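PDB 3VA7: KLLA0E08119p from Kluyveromyces lactis, which probably carboxylates urea to urea-1-carboxylate with ATP and hydrogencarbonate, using a biotin prosthetic group, in the urea carboxylase part of a two-enzyme polypeptide for urea breakdown. Local coordinates for residues 830-833 with 834-837; 861-864 with 865-868; 869-872 with 873-876; 915-918 with 919-923. One frame throughout, in Å; residues are numbered along the deposited sequence.

Contact 1. Residues 830-833 with 834-837; sequences KKSD and LSPK
With OG of Ser832 turned to lie between its own backbone N and carbonyl carbon (chi1 73°), the hydroxyl comes alongside Ser835, where Ser832 OG lies 3.6 Å from Ser835 CB. Lys830 has CG swung opposite its backbone N (chi1 -172°), which lays the start of an otherwise extended chain across the returning arm of the loop, 834-837, Lys830 CG standing 4.0 Å from Pro836 CA. Beside it Lys830 CB and Lys837 CB approach to 4.2 Å. Lys831 contributes its CB, 3.3 Å from Ser835 OG, before its chain leads away. Lys830 and Lys831 thus touch the other arm through the first carbons of their side chains, both residues being exposed, while Lys837 has Glu854 beside it.

The bulge lies in the hairpin loop joining strands 824-828 and 838-842, antiparallel neighbours in one sheet. Pro836 rests on Ile861 and Arg864 of helix 859-875, Leu834 meets Phe917, and Leu834 O receives a weak bond from Arg864. Within the loop, Ser835 N gives a weak bond to Ser832 O at 3.3 Å. Ser835 O receives Lys831 N at 3.0 Å, a nearly straight bond (168° at the hydrogen) running almost in line with the carbonyl. It also takes a weak bond from Ser832 N at 3.4 Å. Two successive residues face one across the turn, a classic beta bulge, whose chemistry is that of a single carbonyl oxygen shared by two backbone N-H groups, one bound firmly and one weakly.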
loop_
_atom_site.group_PDB
_atom_site.type_symbol
_atom_site.label_atom_id
_atom_site.label_comp_id
_atom_site.label_asym_id
_atom_site.label_seq_id
_atom_site.Cartn_x
_atom_site.Cartn_y
_atom_site.Cartn_z
ATOM N N LYS A 830 30.999 -31.491 13.695
ATOM C CA LYS A 830 30.264 -31.352 14.958
ATOM C C LYS A 830 31.222 -31.499 16.098
ATOM O O LYS A 830 32.073 -32.351 16.065
ATOM C CB LYS A 830 29.184 -32.435 15.074
ATOM C CG LYS A 830 28.226 -32.253 16.297
ATOM C CD LYS A 830 27.327 -33.458 16.524
ATOM C CE LYS A 830 26.804 -33.453 17.938
ATOM N NZ LYS A 830 25.950 -34.673 18.208
ATOM N N LYS A 831 31.111 -30.668 17.110
ATOM C CA LYS A 831 32.076 -30.732 18.178
ATOM C C LYS A 831 31.393 -31.171 19.455
ATOM O O LYS A 831 31.901 -31.996 20.193
ATOM C CB LYS A 831 32.712 -29.362 18.393
ATOM C CG LYS A 831 34.089 -29.124 17.737
ATOM C CD LYS A 831 34.661 -27.763 18.298
ATOM C CE LYS A 831 35.772 -27.115 17.421
ATOM N NZ LYS A 831 37.194 -27.556 17.747
ATOM N N SER A 832 30.231 -30.589 19.719
ATOM C CA SER A 832 29.485 -30.879 20.915
ATOM C C SER A 832 27.998 -30.661 20.659
ATOM O O SER A 832 27.548 -30.362 19.533
ATOM C CB SER A 832 29.956 -29.970 22.047
ATOM O OG SER A 832 29.482 -28.654 21.833
ATOM N N ASP A 833 27.237 -30.808 21.735
ATOM C CA ASP A 833 25.797 -30.737 21.668
ATOM C C ASP A 833 25.266 -29.359 21.262
ATOM O O ASP A 833 24.300 -29.269 20.477
ATOM C CB ASP A 833 25.187 -31.170 22.989
ATOM C CG ASP A 833 24.013 -32.107 22.780
ATOM O OD1 ASP A 833 24.255 -33.165 22.111
ATOM O OD2 ASP A 833 22.872 -31.788 23.260
ATOM N N LEU A 834 25.878 -28.297 21.793
ATOM C CA LEU A 834 25.463 -26.952 21.456
ATOM C C LEU A 834 26.305 -26.359 20.336
ATOM O O LEU A 834 26.069 -25.191 19.954
ATOM C CB LEU A 834 25.511 -26.015 22.658
ATOM C CG LEU A 834 24.759 -26.387 23.918
ATOM C CD1 LEU A 834 25.329 -25.598 25.049
ATOM C CD2 LEU A 834 23.271 -26.138 23.791
ATOM N N SER A 835 27.264 -27.132 19.809
ATOM C CA SER A 835 28.126 -26.618 18.739
ATOM C C SER A 835 28.214 -27.613 17.575
ATOM O O SER A 835 29.136 -28.393 17.413
ATOM C CB SER A 835 29.467 -26.081 19.270
ATOM O OG SER A 835 30.557 -26.865 18.856
ATOM N N PRO A 836 27.162 -27.577 16.761
ATOM C CA PRO A 836 26.907 -28.541 15.700
ATOM C C PRO A 836 27.811 -28.277 14.514
ATOM O O PRO A 836 28.567 -27.326 14.482
ATOM C CB PRO A 836 25.486 -28.226 15.310
ATOM C CG PRO A 836 25.441 -26.697 15.524
ATOM C CD PRO A 836 26.167 -26.476 16.780
ATOM N N LYS A 837 27.726 -29.158 13.548
ATOM C CA LYS A 837 28.410 -29.001 12.320
ATOM C C LYS A 837 27.866 -27.766 11.584
ATOM O O LYS A 837 26.723 -27.337 11.785
ATOM C CB LYS A 837 28.327 -30.327 11.547
ATOM C CG LYS A 837 27.771 -30.311 10.165
ATOM C CD LYS A 837 27.190 -31.677 9.881
ATOM C CE LYS A 837 26.732 -31.800 8.471
ATOM N NZ LYS A 837 27.908 -32.294 7.752
#

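Contact 2. Residues 861-864 with 865-868; sequences ICYR and INRL
The side chains of Tyr863 and Arg867 run side by side, one helical turn apart, with phenol ring and guanidinium only 6° from parallel. Arg867 CD is the atom that touches the ring, 3.4 Å from Tyr863 CZ. Beyond it the guanidinium reaches the hydroxyl, and Tyr863 OH sits 3.3 Å above the guanidinium plane of Arg867, displaced toward its rim. Bends at chi2 and chi3 fold the arginine along the phenol. Asn866 comes obliquely from another quarter: its amide lies 17° from the ring plane, with Asn866 ND2 3.3 Å from Tyr863 CE1. The same ND2 donates to Tyr863 O at 3.3 Å, within the carbonyl plane and close to its own amide plane, which probably favours this turn of the amide. Tyr863 O also accepts a weak bond from Arg867 N.

All this belongs to the first half of helix 859-875 in the carboxyltransferase domain, where Leu868 N bonds to Arg864 O at 2.8 Å and Ile865 N to Ile861 O at 3.0 Å. On the sheet-facing side, Ile865 and Leu868 pack against Tyr852 and Val890 of two strands.

Further out, the Tyr863 ring stacks with Trp921 and meets Phe917 edge-to-face. An alanine in place of Tyr863 would remove the phenol and is likely to leave the Arg867 chain loose to turn and to open a gap beside Trp921. The long, extended Arg864, buried, reaches a salt bridge with Glu912 through NH2.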
loop_
_atom_site.group_PDB
_atom_site.type_symbol
_atom_site.label_atom_id
_atom_site.label_comp_id
_atom_site.label_asym_id
_atom_site.label_seq_id
_atom_site.Cartn_x
_atom_site.Cartn_y
_atom_site.Cartn_z
ATOM N N ILE A 861 20.177 -24.344 18.156
ATOM C CA ILE A 861 20.636 -23.771 16.919
ATOM C C ILE A 861 19.986 -22.384 16.585
ATOM O O ILE A 861 20.617 -21.503 15.986
ATOM C CB ILE A 861 20.482 -24.840 15.824
ATOM C CG1 ILE A 861 21.623 -25.859 15.974
ATOM C CG2 ILE A 861 20.429 -24.237 14.477
ATOM C CD1 ILE A 861 21.532 -27.094 15.010
ATOM N N CYS A 862 18.765 -22.156 17.013
ATOM C CA CYS A 862 18.141 -20.874 16.771
ATOM C C CYS A 862 18.797 -19.847 17.630
ATOM O O CYS A 862 18.991 -18.713 17.202
ATOM C CB CYS A 862 16.599 -20.882 17.080
ATOM S SG CYS A 862 15.733 -22.170 16.163
ATOM N N TYR A 863 19.098 -20.204 18.876
ATOM C CA TYR A 863 19.774 -19.244 19.721
ATOM C C TYR A 863 21.184 -18.985 19.169
ATOM O O TYR A 863 21.668 -17.836 19.160
ATOM C CB TYR A 863 19.803 -19.657 21.169
ATOM C CG TYR A 863 20.282 -18.517 22.008
ATOM C CD1 TYR A 863 19.606 -17.299 22.005
ATOM C CD2 TYR A 863 21.469 -18.628 22.757
ATOM C CE1 TYR A 863 20.075 -16.232 22.753
ATOM C CE2 TYR A 863 21.947 -17.557 23.531
ATOM C CZ TYR A 863 21.253 -16.377 23.519
ATOM O OH TYR A 863 21.728 -15.311 24.277
ATOM N N ARG A 864 21.774 -20.029 18.608
ATOM C CA ARG A 864 23.117 -19.961 18.096
ATOM C C ARG A 864 23.229 -18.990 16.928
ATOM O O ARG A 864 24.247 -18.246 16.812
ATOM C CB ARG A 864 23.613 -21.361 17.707
ATOM C CG ARG A 864 24.954 -21.386 17.007
ATOM C CD ARG A 864 25.517 -22.772 17.073
ATOM N NE ARG A 864 26.952 -22.695 16.863
ATOM C CZ ARG A 864 27.903 -22.761 17.815
ATOM N NH1 ARG A 864 27.617 -22.976 19.107
ATOM N NH2 ARG A 864 29.175 -22.603 17.446
ATOM N N ILE A 865 22.196 -18.993 16.072
ATOM C CA ILE A 865 22.165 -18.086 14.914
ATOM C C ILE A 865 22.098 -16.684 15.482
ATOM O O ILE A 865 22.737 -15.728 14.982
ATOM C CB ILE A 865 20.932 -18.348 14.037
ATOM C CG1 ILE A 865 21.029 -19.755 13.411
ATOM C CG2 ILE A 865 20.671 -17.187 13.022
ATOM C CD1 ILE A 865 19.675 -20.218 12.937
ATOM N N ASN A 866 21.357 -16.553 16.569
ATOM C CA ASN A 866 21.273 -15.259 17.150
ATOM C C ASN A 866 22.694 -14.822 17.637
ATOM O O ASN A 866 23.065 -13.637 17.545
ATOM C CB ASN A 866 20.218 -15.262 18.222
ATOM C CG ASN A 866 20.510 -14.306 19.270
ATOM O OD1 ASN A 866 19.956 -13.211 19.337
ATOM N ND2 ASN A 866 21.423 -14.696 20.132
ATOM N N ARG A 867 23.504 -15.784 18.072
ATOM C CA ARG A 867 24.814 -15.487 18.678
ATOM C C ARG A 867 25.840 -15.194 17.542
ATOM O O ARG A 867 26.629 -14.272 17.653
ATOM C CB ARG A 867 25.276 -16.648 19.610
ATOM C CG ARG A 867 24.796 -16.669 21.064
ATOM C CD ARG A 867 23.825 -15.504 21.445
ATOM N NE ARG A 867 24.451 -14.380 22.126
ATOM C CZ ARG A 867 23.958 -13.144 22.236
ATOM N NH1 ARG A 867 22.785 -12.785 21.688
ATOM N NH2 ARG A 867 24.678 -12.220 22.902
ATOM N N LEU A 868 25.824 -15.977 16.459
ATOM C CA LEU A 868 26.610 -15.658 15.267
ATOM C C LEU A 868 26.380 -14.208 14.825
ATOM O O LEU A 868 27.337 -13.486 14.616
ATOM C CB LEU A 868 26.334 -16.648 14.111
ATOM C CG LEU A 868 27.202 -16.383 12.885
ATOM C CD1 LEU A 868 28.662 -16.473 13.300
ATOM C CD2 LEU A 868 26.992 -17.379 11.725
#

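Contact 3. Residues 869-872 with 873-876; sequences IHQV and ERHQ
Glu873 N and Arg874 N bond to Ile869 O at 3.1 Å and His870 O at 3.0 Å, regular i to i+4 pairs of the closing turns of helix 859-875, after which Gln876 leaves helical geometry with positive phi. This is the C-terminal end of a carboxyltransferase-domain helix, whose inner side, through Val872 and Ile869, packs on strand 880-885 at Met883.

Gln871 is bent at chi2 (-48°), which lays it alongside Arg874. Its amide stands at the edge of the guanidinium, the two planes 80° apart. Gln871 also packs on Tyr911 and Ile915, and an alanine here would probably leave the edge of the Arg874 guanidinium without this neighbour and a gap against those residues. His875 stacks its ring with Tyr911 and uses NE2 for a hydrogen bond to Glu914, which also forms a weak, long ion pair with Arg874.

On another side of the helix Glu873 runs beside Ile869, both pointing the same way. Arg874 CD reaches the His870 ring obliquely, 4.3 Å from His870 NE2, while Glu873 OE1 stands 3.7 Å from Ile869 CG2.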
loop_
_atom_site.group_PDB
_atom_site.type_symbol
_atom_site.label_atom_id
_atom_site.label_comp_id
_atom_site.label_asym_id
_atom_site.label_seq_id
_atom_site.Cartn_x
_atom_site.Cartn_y
_atom_site.Cartn_z
ATOM N N ILE A 869 25.120 -13.781 14.733
ATOM C CA ILE A 869 24.788 -12.454 14.292
ATOM C C ILE A 869 25.424 -11.507 15.260
ATOM O O ILE A 869 25.953 -10.470 14.859
ATOM C CB ILE A 869 23.229 -12.222 14.229
ATOM C CG1 ILE A 869 22.594 -12.987 13.034
ATOM C CG2 ILE A 869 22.890 -10.738 14.200
ATOM C CD1 ILE A 869 21.105 -13.112 13.090
ATOM N N HIS A 870 25.373 -11.862 16.536
ATOM C CA HIS A 870 25.907 -11.008 17.576
ATOM C C HIS A 870 27.440 -10.887 17.446
ATOM O O HIS A 870 27.990 -9.821 17.653
ATOM C CB HIS A 870 25.472 -11.518 18.943
ATOM C CG HIS A 870 26.206 -10.900 20.084
ATOM N ND1 HIS A 870 25.874 -9.663 20.606
ATOM C CD2 HIS A 870 27.255 -11.352 20.824
ATOM C CE1 HIS A 870 26.684 -9.379 21.614
ATOM N NE2 HIS A 870 27.527 -10.392 21.771
ATOM N N GLN A 871 28.118 -11.953 17.055
ATOM C CA GLN A 871 29.526 -11.928 16.866
ATOM C C GLN A 871 29.967 -11.062 15.711
ATOM O O GLN A 871 31.078 -10.492 15.747
ATOM C CB GLN A 871 30.039 -13.338 16.611
ATOM C CG GLN A 871 30.264 -14.159 17.849
ATOM C CD GLN A 871 31.042 -13.402 18.919
ATOM O OE1 GLN A 871 30.850 -13.668 20.097
ATOM N NE2 GLN A 871 31.893 -12.426 18.518
ATOM N N VAL A 872 29.153 -10.983 14.667
ATOM C CA VAL A 872 29.447 -10.084 13.577
ATOM C C VAL A 872 29.235 -8.637 14.042
ATOM O O VAL A 872 29.970 -7.742 13.632
ATOM C CB VAL A 872 28.626 -10.448 12.324
ATOM C CG1 VAL A 872 28.806 -9.453 11.196
ATOM C CG2 VAL A 872 28.988 -11.849 11.843
ATOM N N GLU A 873 28.274 -8.371 14.913
ATOM C CA GLU A 873 28.069 -6.981 15.321
ATOM C C GLU A 873 29.211 -6.493 16.188
ATOM O O GLU A 873 29.619 -5.333 16.130
ATOM C CB GLU A 873 26.727 -6.763 16.032
ATOM C CG GLU A 873 25.474 -6.810 15.106
ATOM C CD GLU A 873 24.170 -6.851 15.930
ATOM O OE1 GLU A 873 23.785 -7.956 16.442
ATOM O OE2 GLU A 873 23.520 -5.779 16.078
ATOM N N ARG A 874 29.708 -7.399 17.010
ATOM C CA ARG A 874 30.767 -7.174 17.937
ATOM C C ARG A 874 32.083 -6.879 17.197
ATOM O O ARG A 874 32.820 -5.992 17.590
ATOM C CB ARG A 874 30.919 -8.450 18.701
ATOM C CG ARG A 874 31.409 -8.329 20.137
ATOM C CD ARG A 874 31.674 -9.740 20.657
ATOM N NE ARG A 874 32.807 -9.704 21.543
ATOM C CZ ARG A 874 33.929 -10.409 21.394
ATOM N NH1 ARG A 874 34.126 -11.304 20.391
ATOM N NH2 ARG A 874 34.859 -10.229 22.313
ATOM N N HIS A 875 32.390 -7.623 16.141
ATOM C CA HIS A 875 33.573 -7.318 15.364
ATOM C C HIS A 875 33.320 -6.178 14.421
ATOM O O HIS A 875 34.238 -5.714 13.778
ATOM C CB HIS A 875 34.001 -8.514 14.545
ATOM C CG HIS A 875 34.536 -9.609 15.386
ATOM N ND1 HIS A 875 35.889 -9.797 15.589
ATOM C CD2 HIS A 875 33.904 -10.545 16.122
ATOM C CE1 HIS A 875 36.056 -10.822 16.400
ATOM N NE2 HIS A 875 34.873 -11.310 16.718
ATOM N N GLN A 876 32.068 -5.754 14.291
ATOM C CA GLN A 876 31.744 -4.638 13.416
ATOM C C GLN A 876 32.311 -4.918 12.009
ATOM O O GLN A 876 32.724 -4.016 11.323
ATOM C CB GLN A 876 32.310 -3.312 13.977
ATOM C CG GLN A 876 31.912 -2.938 15.407
ATOM C CD GLN A 876 32.725 -1.711 15.972
ATOM O OE1 GLN A 876 34.002 -1.696 16.022
ATOM N NE2 GLN A 876 31.981 -0.686 16.397
#

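Contact 4. Residues 915-918 with 919-923; sequences IQFD and KNWNV
Phe917 and Trp921 lie side by side and point the same way, and both have CG set between their backbone N and carbonyl carbon (chi1 71° for Phe917 and 55° for Trp921). This choice turns the edge of the phenyl ring toward the face of the five-membered indole ring. The pair is an offset edge-to-face one, planes 80° apart, its centroids 5.6 Å from each other. The nearest atoms are Phe917 CD1 and Trp921 CD1, 3.8 Å apart.

Between the rings the chain makes a type I beta turn from Asp918 to Trp921, leading from the loop after helix 901-912 into strand 922-934. The turn is closed by a weak bond from Trp921 N to Asp918 O at 3.2 Å. That carbonyl oxygen also lies in the plane of the indole, at its edge, with Trp921 CD1 3.4 Å from Asp918 O. The Asp918 carboxylate folds back over the turn, bringing OD2 near Asn920 N, though a bond there is weak and doubtful. At the tip of the turn Lys919 bends at its last torsion, so that Lys919 NZ donates to Asn920 OD1 at 3.2 Å, in the carbonyl plane and on a lone pair.

The buried indole is held further: Trp921 NE1 donates to Asn860 OD1, and its rings stack with His1109, which also shares backbone hydrogen bonding with Trp921. Val923, at the start of the strand, packs on Tyr863.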
loop_
_atom_site.group_PDB
_atom_site.type_symbol
_atom_site.label_atom_id
_atom_site.label_comp_id
_atom_site.label_asym_id
_atom_site.label_seq_id
_atom_site.Cartn_x
_atom_site.Cartn_y
_atom_site.Cartn_z
ATOM N N ILE A 915 31.540 -18.156 19.599
ATOM C CA ILE A 915 30.191 -18.218 20.148
ATOM C C ILE A 915 30.252 -19.035 21.454
ATOM O O ILE A 915 30.684 -20.185 21.434
ATOM C CB ILE A 915 29.228 -18.865 19.090
ATOM C CG1 ILE A 915 29.006 -17.892 17.912
ATOM C CG2 ILE A 915 27.911 -19.396 19.747
ATOM C CD1 ILE A 915 28.573 -18.549 16.579
ATOM N N GLN A 916 29.862 -18.439 22.579
ATOM C CA GLN A 916 29.816 -19.209 23.847
ATOM C C GLN A 916 28.426 -19.068 24.440
ATOM O O GLN A 916 27.934 -17.935 24.656
ATOM C CB GLN A 916 30.851 -18.777 24.964
ATOM C CG GLN A 916 32.171 -18.069 24.567
ATOM C CD GLN A 916 33.416 -19.012 24.215
ATOM O OE1 GLN A 916 33.265 -20.103 23.633
ATOM N NE2 GLN A 916 34.637 -18.534 24.531
ATOM N N PHE A 917 27.811 -20.200 24.763
ATOM C CA PHE A 917 26.555 -20.140 25.547
ATOM C C PHE A 917 26.246 -21.510 26.122
ATOM O O PHE A 917 26.821 -22.520 25.697
ATOM C CB PHE A 917 25.353 -19.552 24.737
ATOM C CG PHE A 917 24.857 -20.465 23.677
ATOM C CD1 PHE A 917 23.794 -21.339 23.924
ATOM C CD2 PHE A 917 25.489 -20.538 22.451
ATOM C CE1 PHE A 917 23.370 -22.233 22.935
ATOM C CE2 PHE A 917 25.040 -21.421 21.481
ATOM C CZ PHE A 917 23.995 -22.257 21.730
ATOM N N ASP A 918 25.360 -21.543 27.104
ATOM C CA ASP A 918 24.965 -22.838 27.685
ATOM C C ASP A 918 23.472 -23.121 27.453
ATOM O O ASP A 918 22.663 -22.210 27.151
ATOM C CB ASP A 918 25.308 -22.919 29.191
ATOM C CG ASP A 918 24.532 -21.905 30.030
ATOM O OD1 ASP A 918 24.832 -21.771 31.215
ATOM O OD2 ASP A 918 23.629 -21.207 29.532
ATOM N N LYS A 919 23.128 -24.391 27.636
ATOM C CA LYS A 919 21.766 -24.881 27.462
ATOM C C LYS A 919 20.733 -23.995 28.208
ATOM O O LYS A 919 19.570 -23.961 27.822
ATOM C CB LYS A 919 21.678 -26.398 27.771
ATOM C CG LYS A 919 21.614 -26.776 29.242
ATOM C CD LYS A 919 22.090 -28.211 29.525
ATOM C CE LYS A 919 22.536 -28.393 31.018
ATOM N NZ LYS A 919 21.579 -27.792 32.051
ATOM N N ASN A 920 21.172 -23.202 29.184
ATOM C CA ASN A 920 20.228 -22.397 29.986
ATOM C C ASN A 920 19.877 -21.004 29.524
ATOM O O ASN A 920 19.420 -20.187 30.349
ATOM C CB ASN A 920 20.657 -22.323 31.464
ATOM C CG ASN A 920 20.854 -23.708 32.094
ATOM O OD1 ASN A 920 20.741 -24.751 31.427
ATOM N ND2 ASN A 920 21.193 -23.713 33.364
ATOM N N TRP A 921 20.048 -20.730 28.228
ATOM C CA TRP A 921 19.861 -19.370 27.688
ATOM C C TRP A 921 18.427 -18.816 27.838
ATOM O O TRP A 921 17.476 -19.584 28.000
ATOM C CB TRP A 921 20.312 -19.324 26.236
ATOM C CG TRP A 921 19.662 -20.347 25.315
ATOM C CD1 TRP A 921 20.130 -21.614 25.010
ATOM C CD2 TRP A 921 18.464 -20.173 24.538
ATOM N NE1 TRP A 921 19.289 -22.225 24.115
ATOM C CE2 TRP A 921 18.260 -21.371 23.809
ATOM C CE3 TRP A 921 17.536 -19.135 24.412
ATOM C CZ2 TRP A 921 17.160 -21.562 22.967
ATOM C CZ3 TRP A 921 16.432 -19.316 23.562
ATOM C CH2 TRP A 921 16.269 -20.523 22.841
ATOM N N ASN A 922 18.274 -17.499 27.795
ATOM C CA ASN A 922 16.955 -16.902 27.659
ATOM C C ASN A 922 16.897 -15.754 26.656
ATOM O O ASN A 922 17.917 -15.255 26.251
ATOM C CB ASN A 922 16.391 -16.476 29.006
ATOM C CG ASN A 922 17.318 -15.569 29.771
ATOM O OD1 ASN A 922 18.111 -16.052 30.566
ATOM N ND2 ASN A 922 17.232 -14.256 29.538
ATOM N N VAL A 923 15.696 -15.375 26.217
ATOM C CA VAL A 923 15.495 -14.305 25.218
ATOM C C VAL A 923 14.200 -13.585 25.522
ATOM O O VAL A 923 13.273 -14.170 26.048
ATOM C CB VAL A 923 15.360 -14.848 23.757
ATOM C CG1 VAL A 923 16.636 -15.078 23.147
ATOM C CG2 VAL A 923 14.559 -16.130 23.718
#

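Along the chain the four contacts follow in series, none enclosing or crossing another. Contact 1 closes the hairpin loop between strands 824-828 and 838-842. Contacts 2 and 3 adjoin directly as successive turns of helix 859-875, their centres about 12 Å apart. Contact 4 turns the chain from the loop after helix 901-912 into strand 922-934. Space brings them together: the centres of contacts 2 and 4 are about 9 Å apart, and Ile915 reaches both Leu868 and Gln871. Leu834 spans from contact 1 to contact 4, touching Asp918. The hairpin loop, helix 859-875 and segment 915-923 thus meet pairwise, Arg864 joining contact 2 to contact 1, whereas contact 3 does not touch contact 1.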